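Local coordinates for protein myosin regulatory light chain (Placopecten magellanicus, PDB 3PN7) that probably serves as the calcium-dependent regulatory light chain of molluscan muscle myosin, in which calcium control lies with myosin rather than actin, at residues B[38-43]-B[70-75]. Numbering follows the deposited sequence.
Sequences GFIDIN and GPLNFT. With MG (magnesium ion), chain G.
I40 N donates to L72 O across 2.9 Å, with an N-H...O angle of 161°. It approaches tilted from the carbonyl plane. The same oxygen receives a CA-H...O contact from F39 CA at 3.3 Å. On the inner face, I40 CB rests against L72 CD1 at 3.9 Å. This is the tight part. F29 and I32 of helix 19-32 also meet I40, L65 of helix 58-66 meets L72, and F77 of helix 74-85 touches both.

The outer side is looser. With CG anti to its carbonyl carbon (chi1 -66°), F39 lays its ring alongside P71 and N73. F39 CE1 is 3.7 Å from P71 CB and 3.5 Å from N73 OD1, with ring and amide planes 16° apart. With an alanine here the ring is gone; P71 CB would probably lose its apolar partner and the N73 amide a flat neighbour, leaving it freer to turn.

Water joins the backbones at two further points. One molecule links G38 O to F74 N, and another links I40 O to L72 N. F39 O faces the other way and binds magnesium at 2.5 Å, together with D33 and D44. A metal-binding loop paired through its central backbone with the facing loop, which here makes an inverse gamma turn centred on L72, where N73 N bonds to P71 O, is characteristic of an EF-hand pair.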
loop_
_atom_site.group_PDB
_atom_site.type_symbol
_atom_site.label_atom_id
_atom_site.label_comp_id
_atom_site.label_asym_id
_atom_site.label_seq_id
_atom_site.Cartn_x
_atom_site.Cartn_y
_atom_site.Cartn_z
ATOM N N GLY B 38 -33.375 -21.976 -19.690
ATOM C CA GLY B 38 -33.049 -20.572 -19.836
ATOM C C GLY B 38 -33.570 -19.862 -18.604
ATOM O O GLY B 38 -33.425 -18.653 -18.450
ATOM N N PHE B 39 -34.187 -20.642 -17.723
ATOM C CA PHE B 39 -34.711 -20.147 -16.452
ATOM C C PHE B 39 -34.231 -21.063 -15.353
ATOM O O PHE B 39 -34.018 -22.233 -15.583
ATOM C CB PHE B 39 -36.251 -20.135 -16.454
ATOM C CG PHE B 39 -36.838 -19.160 -17.427
ATOM C CD1 PHE B 39 -37.116 -17.863 -17.039
ATOM C CD2 PHE B 39 -37.066 -19.525 -18.746
ATOM C CE1 PHE B 39 -37.631 -16.949 -17.940
ATOM C CE2 PHE B 39 -37.576 -18.618 -19.648
ATOM C CZ PHE B 39 -37.860 -17.325 -19.243
ATOM N N ILE B 40 -34.033 -20.532 -14.157
ATOM C CA ILE B 40 -33.887 -21.380 -12.984
ATOM C C ILE B 40 -35.210 -21.418 -12.218
ATOM O O ILE B 40 -35.700 -20.374 -11.764
ATOM C CB ILE B 40 -32.759 -20.870 -12.051
ATOM C CG1 ILE B 40 -31.407 -20.862 -12.770
ATOM C CG2 ILE B 40 -32.679 -21.708 -10.765
ATOM C CD1 ILE B 40 -30.301 -20.242 -11.919
ATOM N N ASP B 41 -35.806 -22.604 -12.088
ATOM C CA ASP B 41 -37.009 -22.746 -11.259
ATOM C C ASP B 41 -36.749 -23.576 -10.011
ATOM O O ASP B 41 -35.608 -23.937 -9.718
ATOM C CB ASP B 41 -38.185 -23.314 -12.058
ATOM C CG ASP B 41 -37.907 -24.704 -12.611
ATOM O OD1 ASP B 41 -36.904 -25.331 -12.215
ATOM O OD2 ASP B 41 -38.701 -25.176 -13.453
ATOM N N ILE B 42 -37.799 -23.903 -9.273
ATOM C CA ILE B 42 -37.585 -24.616 -8.022
ATOM C C ILE B 42 -37.016 -26.025 -8.238
ATOM O O ILE B 42 -36.239 -26.517 -7.420
ATOM C CB ILE B 42 -38.839 -24.649 -7.144
ATOM C CG1 ILE B 42 -38.498 -25.288 -5.800
ATOM C CG2 ILE B 42 -39.977 -25.410 -7.850
ATOM C CD1 ILE B 42 -39.451 -24.936 -4.686
ATOM N N ASN B 43 -37.385 -26.660 -9.347
ATOM C CA ASN B 43 -36.865 -27.984 -9.680
ATOM C C ASN B 43 -35.363 -27.969 -9.998
ATOM O O ASN B 43 -34.624 -28.866 -9.574
ATOM C CB ASN B 43 -37.636 -28.599 -10.855
ATOM C CG ASN B 43 -39.124 -28.744 -10.573
ATOM O OD1 ASN B 43 -39.546 -28.973 -9.429
ATOM N ND2 ASN B 43 -39.933 -28.608 -11.622
ATOM N N GLY B 70 -39.021 -11.331 -10.992
ATOM C CA GLY B 70 -39.628 -11.985 -12.139
ATOM C C GLY B 70 -39.075 -13.388 -12.333
ATOM O O GLY B 70 -38.304 -13.865 -11.501
ATOM N N PRO B 71 -39.476 -14.071 -13.418
ATOM C CA PRO B 71 -38.936 -15.414 -13.686
ATOM C C PRO B 71 -37.414 -15.368 -13.825
ATOM O O PRO B 71 -36.884 -14.463 -14.465
ATOM C CB PRO B 71 -39.600 -15.800 -15.011
ATOM C CG PRO B 71 -40.914 -15.061 -14.988
ATOM C CD PRO B 71 -40.585 -13.727 -14.330
ATOM N N LEU B 72 -36.724 -16.330 -13.221
ATOM C CA LEU B 72 -35.271 -16.243 -13.077
ATOM C C LEU B 72 -34.495 -16.585 -14.360
ATOM O O LEU B 72 -33.900 -17.649 -14.491
ATOM C CB LEU B 72 -34.803 -17.093 -11.905
ATOM C CG LEU B 72 -33.740 -16.495 -10.999
ATOM C CD1 LEU B 72 -33.228 -17.556 -10.047
ATOM C CD2 LEU B 72 -32.610 -15.905 -11.824
ATOM N N ASN B 73 -34.569 -15.647 -15.293
ATOM C CA ASN B 73 -33.729 -15.502 -16.458
ATOM C C ASN B 73 -32.263 -15.366 -16.096
ATOM O O ASN B 73 -31.933 -15.073 -14.942
ATOM C CB ASN B 73 -34.086 -14.132 -17.036
ATOM C CG ASN B 73 -34.812 -14.228 -18.316
ATOM O OD1 ASN B 73 -34.741 -15.254 -18.998
ATOM N ND2 ASN B 73 -35.516 -13.161 -18.680
ATOM N N PHE B 74 -31.380 -15.468 -17.087
ATOM C CA PHE B 74 -30.003 -15.056 -16.836
ATOM C C PHE B 74 -29.891 -13.560 -16.503
ATOM O O PHE B 74 -29.092 -13.185 -15.651
ATOM C CB PHE B 74 -29.033 -15.401 -17.971
ATOM C CG PHE B 74 -27.624 -14.884 -17.727
ATOM C CD1 PHE B 74 -26.861 -15.383 -16.683
ATOM C CD2 PHE B 74 -27.082 -13.877 -18.515
ATOM C CE1 PHE B 74 -25.579 -14.905 -16.446
ATOM C CE2 PHE B 74 -25.803 -13.397 -18.276
ATOM C CZ PHE B 74 -25.053 -13.912 -17.245
ATOM N N THR B 75 -30.667 -12.702 -17.163
ATOM C CA THR B 75 -30.576 -11.278 -16.840
ATOM C C THR B 75 -31.120 -10.997 -15.433
ATOM O O THR B 75 -30.576 -10.176 -14.700
ATOM C CB THR B 75 -31.193 -10.334 -17.920
ATOM O OG1 THR B 75 -32.290 -9.593 -17.368
ATOM C CG2 THR B 75 -31.657 -11.108 -19.125
HETATM MG MG MG G . -34.968 -24.457 -16.120
HETATM O O HOH W 1 -31.734 -16.833 -19.520
HETATM O O HOH W 2 -37.826 -18.756 -12.160
#